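Local structure of vibralactone Cyclase (Boreostereum vibrans, 6KD0) at residues A312-F317 / K325-T330; T4-E9 / T301-Y306; T82-S87 / S162-P167; A158-G161 / D166-K169; K240-F245 / D281-E286. The protein probably catalyses the cyclization that forms the fused bicyclic beta-lactone of vibralactone, using an alpha/beta-hydrolase fold. All blocks are in the same frame, centred on the assembly; numbering follows the deposited sequence.

Interaction 1 (A312-F317 / K325-T330); sequences AFHMLF and KFQEET
H314, on the short helix 313-316, comes closest to the long helix 321-338 at F326, with their CA atoms 6.7 Å apart; A312 is the N-cap residue of the short helix. Across this gap three aromatic rings gather. The F326 ring lies over one face of the H314 imidazole, F326 CD1 standing 3.5 Å from H314 CG, with the two planes inclined at 31°. M315 CG lies against the opposite face, nearer its rim, so the imidazole has an aromatic ring on one side and a methylene on the other. F313 meets the same phenylalanine differently: it turns its edge toward the F326 face in an offset edge-to-face pair, planes at 85°, with F313 CE1 3.8 Å from F326 CD2. Both F313 and H314 hold CG between the backbone N and carbonyl carbon (chi1 85° in each), which swings their rings toward helix 321-338. Histidine suits its place because its rim stays polar. A water in the ring plane lies 2.9 Å from H314 NE2 and donates to Q327 OE1 at 2.7 Å, bridging the helices and probably fixing the imidazole's rotation. Q327 reaches this water through a bend at chi2. The result is a buried aromatic cluster joining the last helix of the alpha/beta-hydrolase fold to the short helix that follows H311, the histidine of a probable Ser-His-Asp triad.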
# COMPACT_ATOMS: atom_id res chain seq x y z
N ALA A 312 -6.23 3.89 7.59
CA ALA A 312 -4.93 4.51 7.83
C ALA A 312 -4.79 5.07 9.23
O ALA A 312 -4.02 6.03 9.43
CB ALA A 312 -4.65 5.64 6.83
N PHE A 313 -5.52 4.51 10.20
CA PHE A 313 -5.41 4.99 11.58
C PHE A 313 -4.00 4.83 12.11
O PHE A 313 -3.59 5.59 13.00
CB PHE A 313 -6.39 4.26 12.49
CG PHE A 313 -5.85 2.96 13.00
CD1 PHE A 313 -5.88 1.82 12.21
CD2 PHE A 313 -5.28 2.88 14.27
CE1 PHE A 313 -5.36 0.61 12.68
CE2 PHE A 313 -4.76 1.69 14.74
CZ PHE A 313 -4.80 0.56 13.94
N HIS A 314 -3.23 3.85 11.61
CA HIS A 314 -1.88 3.64 12.11
C HIS A 314 -0.89 4.68 11.61
O HIS A 314 0.17 4.84 12.21
CB HIS A 314 -1.39 2.22 11.81
CG HIS A 314 -0.79 2.03 10.45
ND1 HIS A 314 -1.52 2.07 9.29
CD2 HIS A 314 0.48 1.74 10.08
CE1 HIS A 314 -0.73 1.84 8.26
NE2 HIS A 314 0.49 1.63 8.71
N MET A 315 -1.21 5.41 10.54
CA MET A 315 -0.35 6.48 10.05
C MET A 315 -0.62 7.79 10.76
O MET A 315 0.27 8.63 10.88
CB MET A 315 -0.54 6.70 8.55
CG MET A 315 -0.19 5.49 7.69
SD MET A 315 1.54 5.02 7.79
CE MET A 315 2.30 6.40 6.93
N LEU A 316 -1.85 7.97 11.22
CA LEU A 316 -2.21 9.19 11.91
C LEU A 316 -2.12 9.07 13.42
O LEU A 316 -2.03 10.09 14.11
CB LEU A 316 -3.62 9.62 11.51
CG LEU A 316 -3.65 10.48 10.25
CD1 LEU A 316 -3.42 9.65 8.96
CD2 LEU A 316 -4.94 11.26 10.17
N PHE A 317 -2.14 7.85 13.97
CA PHE A 317 -2.15 7.66 15.41
C PHE A 317 -1.15 6.58 15.81
O PHE A 317 -1.46 5.70 16.61
CB PHE A 317 -3.56 7.30 15.89
CG PHE A 317 -4.60 8.30 15.47
CD1 PHE A 317 -4.75 9.49 16.16
CD2 PHE A 317 -5.42 8.06 14.37
CE1 PHE A 317 -5.70 10.42 15.78
CE2 PHE A 317 -6.38 8.99 13.99
CZ PHE A 317 -6.52 10.18 14.69
N LYS A 325 0.83 -2.24 16.85
CA LYS A 325 0.62 -3.65 16.54
C LYS A 325 0.35 -3.82 15.05
O LYS A 325 0.83 -4.78 14.43
CB LYS A 325 -0.52 -4.22 17.37
CG LYS A 325 -0.65 -5.72 17.25
CD LYS A 325 -1.64 -6.29 18.27
CE LYS A 325 -1.95 -7.76 17.99
NZ LYS A 325 -3.39 -7.97 17.67
N PHE A 326 -0.41 -2.89 14.47
CA PHE A 326 -0.63 -2.90 13.02
C PHE A 326 0.69 -2.85 12.26
O PHE A 326 0.90 -3.61 11.30
CB PHE A 326 -1.54 -1.72 12.64
CG PHE A 326 -2.07 -1.79 11.21
CD1 PHE A 326 -1.28 -1.43 10.13
CD2 PHE A 326 -3.38 -2.20 10.97
CE1 PHE A 326 -1.78 -1.49 8.81
CE2 PHE A 326 -3.89 -2.27 9.67
CZ PHE A 326 -3.09 -1.91 8.60
N GLN A 327 1.61 -1.97 12.66
CA GLN A 327 2.89 -1.93 11.95
C GLN A 327 3.70 -3.20 12.19
O GLN A 327 4.35 -3.72 11.26
CB GLN A 327 3.70 -0.70 12.33
CG GLN A 327 4.98 -0.55 11.49
CD GLN A 327 4.70 -0.33 10.00
OE1 GLN A 327 3.58 -0.00 9.60
NE2 GLN A 327 5.73 -0.48 9.19
N GLU A 328 3.66 -3.74 13.42
CA GLU A 328 4.36 -4.99 13.71
C GLU A 328 3.83 -6.14 12.88
O GLU A 328 4.60 -6.97 12.38
CB GLU A 328 4.25 -5.32 15.20
CG GLU A 328 5.04 -4.41 16.12
CD GLU A 328 4.63 -4.56 17.59
OE1 GLU A 328 3.92 -5.55 17.91
OE2 GLU A 328 5.00 -3.70 18.42
N GLU A 329 2.51 -6.21 12.70
CA GLU A 329 1.92 -7.26 11.89
C GLU A 329 2.17 -7.04 10.40
O GLU A 329 2.27 -8.01 9.64
CB GLU A 329 0.43 -7.37 12.17
CG GLU A 329 -0.25 -8.50 11.38
CD GLU A 329 -1.49 -9.04 12.07
OE1 GLU A 329 -1.91 -10.17 11.72
OE2 GLU A 329 -2.03 -8.34 12.96
N THR A 330 2.29 -5.78 9.96
CA THR A 330 2.77 -5.50 8.61
C THR A 330 4.13 -6.14 8.39
O THR A 330 4.37 -6.84 7.40
CB THR A 330 2.87 -3.98 8.37
OG1 THR A 330 1.57 -3.38 8.44
CG2 THR A 330 3.50 -3.68 7.00
O HOH W 1 2.74 0.76 7.11

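Interaction 2 (T4-E9 / T301-Y306); sequences TLFLDE and TRMTMY
The irregular segment 4-9 runs past strand 301-307 without joining it, for even the nearest CA atoms, those of F6 and M303, are 9.4 Å apart. That strand is an outermost one of the mixed alpha/beta-hydrolase sheet, and the N-terminal segment meets it through side chains, with a Met-aromatic contact at the centre. F6 makes the close contacts of its segment. With CG anti to the backbone N (chi1 174°), its ring extends toward the strand and settles against two methionines two residues apart, M303 and M305, both pointing toward it. M305 does most of the touching: its chain bends at chi2 and chi3 and curls round the far end of the ring, so that CB and CG approach F6 CZ, with CB at 3.6 Å, and the terminal methyl folds over one ring face. M303 offers a lighter contact, its CG 4.2 Å from F6 CD2. Methionine suits such a place: the unbranched, flexible chain can follow the outline of a ring, and its polarisable sulfur adds dispersion. The contact lies at the surface, where L288 of helix 284-296 touches both F6 and M303, and L11 touches F6 and M305. M305 CE sits 4.3 Å from the F6 ring centroid, 27° off the normal, a CH-pi contact, whereas SD approaches obliquely at 5.4 Å from the same centroid.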
# COMPACT_ATOMS: atom_id res chain seq x y z
N THR A 4 -15.94 -18.51 -0.43
CA THR A 4 -16.10 -18.10 1.00
C THR A 4 -16.22 -16.58 1.08
O THR A 4 -15.88 -15.90 0.09
CB THR A 4 -14.93 -18.62 1.85
OG1 THR A 4 -15.11 -18.15 3.18
CG2 THR A 4 -13.58 -18.18 1.33
N LEU A 5 -16.68 -16.06 2.23
CA LEU A 5 -16.84 -14.60 2.42
C LEU A 5 -16.59 -14.23 3.88
O LEU A 5 -17.09 -14.95 4.77
CB LEU A 5 -18.25 -14.19 1.98
CG LEU A 5 -19.34 -14.34 3.05
CD1 LEU A 5 -19.26 -13.21 4.06
CD2 LEU A 5 -20.72 -14.40 2.41
N PHE A 6 -15.84 -13.15 4.12
CA PHE A 6 -15.52 -12.67 5.49
C PHE A 6 -16.61 -11.65 5.79
O PHE A 6 -16.59 -10.62 5.15
CB PHE A 6 -14.15 -11.98 5.53
CG PHE A 6 -13.80 -11.32 6.84
CD1 PHE A 6 -14.65 -10.43 7.46
CD2 PHE A 6 -12.58 -11.55 7.46
CE1 PHE A 6 -14.34 -9.84 8.67
CE2 PHE A 6 -12.27 -10.97 8.67
CZ PHE A 6 -13.15 -10.12 9.27
N LEU A 7 -17.45 -11.90 6.80
CA LEU A 7 -18.66 -11.08 7.07
C LEU A 7 -18.57 -9.95 8.12
O LEU A 7 -18.40 -8.82 7.67
CB LEU A 7 -19.82 -12.05 7.34
CG LEU A 7 -20.97 -12.01 6.33
CD1 LEU A 7 -21.72 -13.31 6.31
CD2 LEU A 7 -21.92 -10.88 6.65
N ASP A 8 -18.79 -10.22 9.42
CA ASP A 8 -18.92 -9.16 10.47
C ASP A 8 -18.08 -9.40 11.73
O ASP A 8 -17.10 -10.14 11.63
CB ASP A 8 -20.37 -9.00 10.97
CG ASP A 8 -21.26 -10.24 10.90
OD1 ASP A 8 -21.38 -10.79 9.82
OD2 ASP A 8 -21.86 -10.60 11.92
N GLU A 9 -18.49 -8.70 12.80
CA GLU A 9 -18.10 -8.61 14.26
C GLU A 9 -18.15 -7.16 14.77
O GLU A 9 -17.25 -6.81 15.54
CB GLU A 9 -16.79 -9.28 14.69
CG GLU A 9 -15.52 -8.49 14.37
CD GLU A 9 -14.26 -9.31 14.47
OE1 GLU A 9 -13.68 -9.38 15.57
OE2 GLU A 9 -13.86 -9.90 13.46
N THR A 301 -2.93 -17.03 0.52
CA THR A 301 -3.56 -15.81 0.97
C THR A 301 -3.69 -15.81 2.48
O THR A 301 -3.98 -16.85 3.09
CB THR A 301 -4.91 -15.70 0.26
OG1 THR A 301 -4.93 -14.61 -0.66
CG2 THR A 301 -6.04 -15.63 1.22
N ARG A 302 -3.45 -14.65 3.09
CA ARG A 302 -3.71 -14.41 4.50
C ARG A 302 -4.40 -13.06 4.65
O ARG A 302 -4.10 -12.12 3.92
CB ARG A 302 -2.44 -14.45 5.33
CG ARG A 302 -1.88 -15.83 5.48
CD ARG A 302 -0.81 -15.93 6.54
NE ARG A 302 -0.23 -17.27 6.51
CZ ARG A 302 0.81 -17.67 7.23
NH1 ARG A 302 1.42 -16.83 8.07
NH2 ARG A 302 1.25 -18.92 7.11
N MET A 303 -5.34 -12.99 5.57
CA MET A 303 -6.13 -11.80 5.83
C MET A 303 -5.97 -11.45 7.30
O MET A 303 -5.91 -12.35 8.15
CB MET A 303 -7.60 -12.06 5.48
CG MET A 303 -8.64 -11.22 6.19
SD MET A 303 -8.68 -9.54 5.55
CE MET A 303 -8.90 -9.88 3.80
N THR A 304 -5.85 -10.16 7.60
CA THR A 304 -5.87 -9.67 8.98
C THR A 304 -6.84 -8.51 9.03
O THR A 304 -6.68 -7.55 8.27
CB THR A 304 -4.49 -9.19 9.44
OG1 THR A 304 -3.55 -10.25 9.29
CG2 THR A 304 -4.58 -8.77 10.89
N MET A 305 -7.81 -8.58 9.94
CA MET A 305 -8.82 -7.55 10.10
C MET A 305 -8.62 -6.80 11.42
O MET A 305 -8.46 -7.42 12.48
CB MET A 305 -10.23 -8.16 10.04
CG MET A 305 -11.35 -7.19 10.42
SD MET A 305 -11.56 -5.79 9.26
CE MET A 305 -12.11 -6.65 7.77
N TYR A 306 -8.62 -5.47 11.36
CA TYR A 306 -8.59 -4.61 12.55
C TYR A 306 -9.97 -3.99 12.75
O TYR A 306 -10.28 -2.94 12.16
CB TYR A 306 -7.51 -3.54 12.43
CG TYR A 306 -6.14 -4.08 12.74
CD1 TYR A 306 -5.50 -4.94 11.86
CD2 TYR A 306 -5.51 -3.77 13.93
CE1 TYR A 306 -4.26 -5.46 12.15
CE2 TYR A 306 -4.25 -4.28 14.24
CZ TYR A 306 -3.64 -5.12 13.34
OH TYR A 306 -2.40 -5.64 13.63

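Interaction 3 (T82-S87 / S162-P167); sequences TYIPTS and SFNADP
T82 CG2 sits squarely over the F163 ring, 3.9 Å from its centroid and only 6° off the normal, a nearly axial CH-pi contact. Beside it, I84 CD1 meets F163 CB at 3.6 Å, and I84 CG2 packs 4.0 Å from N164 CB. T82 and I84 point the same way from strand 76-85 because they are two residues apart, and together they receive the loop between helix 144-158 and strand 171-176. The threonine is divided in its duties: with OG1 between the backbone N and carbonyl carbon (chi1 65°), the hydroxyl bonds to E67 O of the neighbouring strand while the methyl meets the ring. N164 is likewise placed from outside, its ND2 bonding to K93 O and K91 O. V130 of strand 128-132 also touches F163, which therefore fills a buried site beside the sheet. Dispersion and the CH-pi contact join loop to strand here, whereas the T82 hydroxyl and N164 ND2 donate to backbone carbonyls farther out, and N164 OD1 has a weak bond from R65 NH2.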
# COMPACT_ATOMS: atom_id res chain seq x y z
N THR A 82 16.22 4.07 -2.30
CA THR A 82 16.53 2.72 -1.87
C THR A 82 17.13 2.77 -0.47
O THR A 82 17.87 3.70 -0.12
CB THR A 82 17.50 2.02 -2.85
OG1 THR A 82 18.77 2.69 -2.86
CG2 THR A 82 16.93 2.02 -4.26
N TYR A 83 16.80 1.74 0.30
CA TYR A 83 17.10 1.59 1.72
C TYR A 83 17.87 0.29 1.82
O TYR A 83 17.31 -0.79 1.59
CB TYR A 83 15.82 1.54 2.57
CG TYR A 83 14.89 2.73 2.41
CD1 TYR A 83 14.09 2.86 1.28
CD2 TYR A 83 14.82 3.71 3.39
CE1 TYR A 83 13.26 3.95 1.12
CE2 TYR A 83 13.98 4.81 3.24
CZ TYR A 83 13.20 4.92 2.10
OH TYR A 83 12.37 6.01 1.94
N ILE A 84 19.16 0.38 2.15
CA ILE A 84 20.11 -0.71 1.98
C ILE A 84 20.69 -1.04 3.34
O ILE A 84 21.27 -0.17 3.98
CB ILE A 84 21.23 -0.31 1.00
CG1 ILE A 84 20.61 0.18 -0.32
CG2 ILE A 84 22.22 -1.46 0.82
CD1 ILE A 84 21.48 1.12 -1.12
N PRO A 85 20.55 -2.28 3.83
CA PRO A 85 21.17 -2.65 5.11
C PRO A 85 22.68 -2.70 4.99
O PRO A 85 23.22 -3.17 3.98
CB PRO A 85 20.61 -4.04 5.42
CG PRO A 85 20.03 -4.55 4.15
CD PRO A 85 19.79 -3.39 3.22
N THR A 86 23.36 -2.23 6.03
CA THR A 86 24.82 -2.17 6.04
C THR A 86 25.38 -2.60 7.38
O THR A 86 26.43 -2.09 7.79
CB THR A 86 25.35 -0.77 5.71
OG1 THR A 86 24.94 0.15 6.73
CG2 THR A 86 24.87 -0.29 4.36
N SER A 87 24.70 -3.50 8.09
CA SER A 87 25.23 -4.00 9.36
C SER A 87 26.09 -5.25 9.21
O SER A 87 26.88 -5.55 10.11
CB SER A 87 24.09 -4.27 10.35
OG SER A 87 23.14 -5.18 9.83
N SER A 162 22.91 -3.04 -8.26
CA SER A 162 23.57 -1.76 -8.02
C SER A 162 23.24 -1.18 -6.66
O SER A 162 23.95 -0.28 -6.21
CB SER A 162 23.21 -0.78 -9.14
OG SER A 162 21.90 -0.31 -8.99
N PHE A 163 22.21 -1.68 -5.95
CA PHE A 163 22.04 -1.28 -4.56
C PHE A 163 21.97 -2.50 -3.63
O PHE A 163 21.27 -2.49 -2.61
CB PHE A 163 20.83 -0.35 -4.39
CG PHE A 163 19.55 -0.86 -5.00
CD1 PHE A 163 18.67 -1.61 -4.25
CD2 PHE A 163 19.22 -0.56 -6.32
CE1 PHE A 163 17.48 -2.08 -4.80
CE2 PHE A 163 18.05 -1.03 -6.88
CZ PHE A 163 17.17 -1.79 -6.12
N ASN A 164 22.73 -3.56 -3.98
CA ASN A 164 22.96 -4.72 -3.12
C ASN A 164 21.71 -5.59 -2.94
O ASN A 164 21.59 -6.29 -1.93
CB ASN A 164 23.50 -4.31 -1.74
CG ASN A 164 24.94 -3.88 -1.78
OD1 ASN A 164 25.25 -2.75 -2.15
ND2 ASN A 164 25.84 -4.77 -1.37
N ALA A 165 20.79 -5.56 -3.90
CA ALA A 165 19.59 -6.37 -3.85
C ALA A 165 19.66 -7.47 -4.90
O ALA A 165 20.33 -7.34 -5.93
CB ALA A 165 18.34 -5.51 -4.08
N ASP A 166 18.98 -8.57 -4.61
CA ASP A 166 18.86 -9.67 -5.57
C ASP A 166 17.45 -10.22 -5.47
O ASP A 166 17.11 -10.90 -4.49
CB ASP A 166 19.92 -10.75 -5.31
CG ASP A 166 19.77 -11.97 -6.24
OD1 ASP A 166 18.89 -11.97 -7.13
OD2 ASP A 166 20.56 -12.92 -6.07
N PRO A 167 16.60 -9.95 -6.46
CA PRO A 167 15.20 -10.40 -6.37
C PRO A 167 15.05 -11.90 -6.36
O PRO A 167 14.00 -12.40 -5.95
CB PRO A 167 14.54 -9.76 -7.61
CG PRO A 167 15.65 -9.46 -8.54
CD PRO A 167 16.88 -9.21 -7.70

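Interaction 4 (A158-G161 / D166-K169); sequences ANAG and DPKK
Apolar contact across the two segments comes down chiefly to one methyl against one ring: A160 CB lies 3.5 Å from P167 CD. A small side chain suits this position, since the methyl points toward the returning chain and the A160 and D166 CA atoms are only 5.7 Å apart. The same methyl also lies 4.3 Å from D166 N, and so rests on the backbone just ahead of the proline. Proline brings a compact, rigid ring, and its phi of -64° agrees with the 3-10 turn that it begins. The two segments are the ends of a tight loop in the alpha/beta-hydrolase fold, connecting helix 144-158 to strand 171-176. Each end contains a short 3-10 piece, 160-161 continuing onward and 167-169. Hydrogen bonding shapes segment 166-169, and a probable bond from A165 N to A160 O helps close the loop. D166 forms an Asx turn: its OD1 accepts from K168 N at 2.9 Å, with an N-H...O angle of 144°, and the donor comes from above the carboxylate plane. That side chain, with CG anti to the backbone N (chi1 176°), folds back beside the turn it starts. D166 O receives K169 N at 2.8 Å, closing the 3-10 turn. Farther out, K169 NZ bonds to T94 OG1, and T199 touches P167.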
# COMPACT_ATOMS: atom_id res chain seq x y z
N ALA A 158 15.66 -4.86 -12.55
CA ALA A 158 16.80 -4.99 -13.46
C ALA A 158 18.09 -4.44 -12.87
O ALA A 158 19.19 -4.89 -13.23
CB ALA A 158 16.49 -4.30 -14.79
N ASN A 159 17.99 -3.46 -11.98
CA ASN A 159 19.14 -2.76 -11.44
C ASN A 159 19.38 -3.12 -9.99
O ASN A 159 20.12 -2.42 -9.30
CB ASN A 159 18.95 -1.25 -11.59
CG ASN A 159 18.93 -0.83 -13.04
OD1 ASN A 159 19.98 -0.67 -13.67
ND2 ASN A 159 17.73 -0.66 -13.61
N ALA A 160 18.78 -4.21 -9.51
CA ALA A 160 18.87 -4.58 -8.10
C ALA A 160 20.31 -4.62 -7.62
O ALA A 160 20.63 -4.09 -6.55
CB ALA A 160 18.22 -5.94 -7.87
N GLY A 161 21.21 -5.22 -8.40
CA GLY A 161 22.57 -5.42 -7.93
C GLY A 161 23.28 -4.13 -7.59
O GLY A 161 24.15 -4.10 -6.71
N ASP A 166 18.98 -8.57 -4.61
CA ASP A 166 18.86 -9.67 -5.57
C ASP A 166 17.45 -10.22 -5.47
O ASP A 166 17.11 -10.90 -4.49
CB ASP A 166 19.92 -10.75 -5.31
CG ASP A 166 19.77 -11.97 -6.24
OD1 ASP A 166 18.89 -11.97 -7.13
OD2 ASP A 166 20.56 -12.92 -6.07
N PRO A 167 16.60 -9.95 -6.46
CA PRO A 167 15.20 -10.40 -6.37
C PRO A 167 15.05 -11.90 -6.36
O PRO A 167 14.00 -12.40 -5.95
CB PRO A 167 14.54 -9.76 -7.61
CG PRO A 167 15.65 -9.46 -8.54
CD PRO A 167 16.88 -9.21 -7.70
N LYS A 168 16.07 -12.65 -6.80
CA LYS A 168 16.05 -14.10 -6.65
C LYS A 168 16.06 -14.51 -5.18
O LYS A 168 15.64 -15.62 -4.87
CB LYS A 168 17.24 -14.74 -7.36
CG LYS A 168 17.35 -14.42 -8.83
CD LYS A 168 16.42 -15.25 -9.69
CE LYS A 168 16.96 -16.66 -9.88
NZ LYS A 168 15.94 -17.70 -9.57
N LYS A 169 16.53 -13.63 -4.29
CA LYS A 169 16.47 -13.90 -2.87
C LYS A 169 15.11 -13.57 -2.26
O LYS A 169 14.90 -13.83 -1.07
CB LYS A 169 17.57 -13.12 -2.15
CG LYS A 169 18.96 -13.46 -2.69
CD LYS A 169 20.06 -13.04 -1.75
CE LYS A 169 21.40 -13.64 -2.16
NZ LYS A 169 22.48 -13.28 -1.17

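Interaction 5 (K240-F245 / D281-E286); sequences KEVYWF and DPLRDE
The loop that follows strand 273-278 carries D281, the acid of a probable Ser-His-Asp triad with S177 and H311 in this alpha/beta-hydrolase fold, and leads by a type I beta turn, D281 to R284, into helix 284-296. Helix 239-249 packs on this turn, V242 coming nearest with its CA 8.0 Å from that of P282. The contact is wholly apolar. The forked valine side chain straddles L283: CG1 and CG2 both approach L283 CD2, with CG1 at 3.8 Å, as the two side chains slide past each other in opposite directions. V242 CG2 also reaches P282 CG at 4.0 Å. With CG1 anti to the backbone N (chi1 167°), the valine turns both methyls to L283, and CG2 serves P282 as well, while the rigid proline ring suits the first bend of a turn. M228 of helix 227-230 touches both V242 and P282. The turn itself is held by polar bonds. D281 OD1 caps it by accepting from L283 N at 3.0 Å, and D281 OD2 bonds to H311 ND1, so one carboxylate serves both the turn and the probable triad. Next along the chain, R284 grips D285 side-on. R284 NE donates to D285 OD1 at 2.9 Å, at 158°, with that oxygen in the guanidinium plane, and R284 NH2 gives D285 OD2 a longer bond of 3.2 Å.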
# COMPACT_ATOMS: atom_id res chain seq x y z
N LYS A 240 -18.01 10.17 0.49
CA LYS A 240 -17.83 11.37 -0.31
C LYS A 240 -16.38 11.54 -0.76
O LYS A 240 -16.11 11.88 -1.92
CB LYS A 240 -18.30 12.59 0.49
CG LYS A 240 -18.19 13.92 -0.23
CD LYS A 240 -18.72 15.04 0.64
CE LYS A 240 -18.65 16.38 -0.09
NZ LYS A 240 -19.22 17.50 0.71
N GLU A 241 -15.43 11.29 0.15
CA GLU A 241 -14.01 11.43 -0.16
C GLU A 241 -13.55 10.36 -1.15
O GLU A 241 -12.74 10.63 -2.05
CB GLU A 241 -13.18 11.38 1.13
CG GLU A 241 -13.25 12.65 1.97
CD GLU A 241 -12.52 12.51 3.30
OE1 GLU A 241 -11.74 13.42 3.66
OE2 GLU A 241 -12.72 11.50 3.99
N VAL A 242 -14.05 9.13 -0.97
CA VAL A 242 -13.74 8.05 -1.91
C VAL A 242 -14.14 8.46 -3.33
O VAL A 242 -13.35 8.36 -4.28
CB VAL A 242 -14.42 6.75 -1.46
CG1 VAL A 242 -14.39 5.71 -2.57
CG2 VAL A 242 -13.73 6.22 -0.19
N TYR A 243 -15.39 8.92 -3.48
CA TYR A 243 -15.86 9.35 -4.80
C TYR A 243 -15.05 10.52 -5.33
O TYR A 243 -14.78 10.61 -6.54
CB TYR A 243 -17.35 9.71 -4.72
CG TYR A 243 -18.28 8.52 -4.84
CD1 TYR A 243 -18.16 7.45 -3.97
CD2 TYR A 243 -19.25 8.47 -5.83
CE1 TYR A 243 -19.00 6.34 -4.08
CE2 TYR A 243 -20.10 7.38 -5.95
CZ TYR A 243 -19.97 6.32 -5.07
OH TYR A 243 -20.80 5.22 -5.17
N TRP A 244 -14.63 11.43 -4.45
CA TRP A 244 -13.85 12.58 -4.92
C TRP A 244 -12.48 12.13 -5.44
O TRP A 244 -12.02 12.62 -6.48
CB TRP A 244 -13.73 13.61 -3.80
CG TRP A 244 -13.00 14.88 -4.14
CD1 TRP A 244 -13.40 15.87 -5.01
CD2 TRP A 244 -11.76 15.32 -3.59
NE1 TRP A 244 -12.47 16.89 -5.03
CE2 TRP A 244 -11.46 16.57 -4.17
CE3 TRP A 244 -10.87 14.77 -2.66
CZ2 TRP A 244 -10.31 17.29 -3.84
CZ3 TRP A 244 -9.73 15.49 -2.34
CH2 TRP A 244 -9.46 16.73 -2.93
N PHE A 245 -11.81 11.22 -4.73
CA PHE A 245 -10.51 10.74 -5.19
C PHE A 245 -10.64 9.98 -6.52
O PHE A 245 -9.76 10.08 -7.40
CB PHE A 245 -9.84 9.86 -4.12
CG PHE A 245 -9.21 10.64 -2.99
CD1 PHE A 245 -8.16 11.52 -3.22
CD2 PHE A 245 -9.66 10.48 -1.68
CE1 PHE A 245 -7.58 12.24 -2.16
CE2 PHE A 245 -9.09 11.19 -0.63
CZ PHE A 245 -8.05 12.08 -0.88
N ASP A 281 -14.37 1.52 7.65
CA ASP A 281 -13.74 2.01 6.43
C ASP A 281 -14.69 1.74 5.27
O ASP A 281 -15.09 0.58 5.06
CB ASP A 281 -12.39 1.30 6.25
CG ASP A 281 -11.58 1.78 5.05
OD1 ASP A 281 -12.09 2.57 4.20
OD2 ASP A 281 -10.41 1.36 4.95
N PRO A 282 -15.11 2.77 4.52
CA PRO A 282 -15.99 2.52 3.36
C PRO A 282 -15.37 1.62 2.30
O PRO A 282 -16.10 0.92 1.59
CB PRO A 282 -16.24 3.93 2.80
CG PRO A 282 -15.06 4.74 3.28
CD PRO A 282 -14.77 4.19 4.65
N LEU A 283 -14.04 1.60 2.19
CA LEU A 283 -13.34 0.74 1.23
C LEU A 283 -13.16 -0.69 1.73
O LEU A 283 -12.51 -1.49 1.05
CB LEU A 283 -11.95 1.33 0.92
CG LEU A 283 -11.88 2.66 0.19
CD1 LEU A 283 -10.41 3.03 -0.14
CD2 LEU A 283 -12.73 2.66 -1.06
N ARG A 284 -13.70 -1.03 2.90
CA ARG A 284 -13.42 -2.34 3.48
C ARG A 284 -13.91 -3.47 2.57
O ARG A 284 -13.16 -4.41 2.27
CB ARG A 284 -14.07 -2.46 4.86
CG ARG A 284 -13.87 -3.83 5.52
CD ARG A 284 -14.85 -4.01 6.70
NE ARG A 284 -16.23 -4.19 6.25
CZ ARG A 284 -17.30 -3.64 6.83
NH1 ARG A 284 -17.17 -2.84 7.88
NH2 ARG A 284 -18.51 -3.90 6.34
N ASP A 285 -15.16 -3.39 2.12
CA ASP A 285 -15.76 -4.55 1.48
C ASP A 285 -15.23 -4.80 0.07
O ASP A 285 -15.11 -5.96 -0.34
CB ASP A 285 -17.28 -4.44 1.52
CG ASP A 285 -17.85 -4.72 2.91
OD1 ASP A 285 -17.14 -5.33 3.75
OD2 ASP A 285 -18.99 -4.32 3.19
N GLU A 286 -14.87 -3.76 -0.70
CA GLU A 286 -14.26 -4.06 -2.00
C GLU A 286 -12.89 -4.70 -1.83
O GLU A 286 -12.48 -5.51 -2.67
CB GLU A 286 -14.19 -2.80 -2.87
CG GLU A 286 -13.27 -1.70 -2.36
CD GLU A 286 -13.48 -0.42 -3.15
OE1 GLU A 286 -12.61 -0.06 -3.98
OE2 GLU A 286 -14.54 0.21 -2.97

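How the interactions relate
Interactions 1, 3, 4 and 5 are buried, whereas interaction 2 lies at the surface on an outermost strand. Interactions 1 and 2 meet where E329 OE1 lies 2.9 Å from T304 OG1, a probable hydrogen bond between the last helix and that strand. Interactions 2 and 5 touch through M305 and R284. Interactions 3 and 4 share D166 and P167 and describe one loop, gripped by a strand in the first and by its own beginning in the second; their centres lie about 36 Å from that of interaction 5, across the chain's centre. Aromatic chemistry marks interactions 1 to 3, with a bridging water in interaction 1 alone, while aliphatic contacts mark 4 and 5.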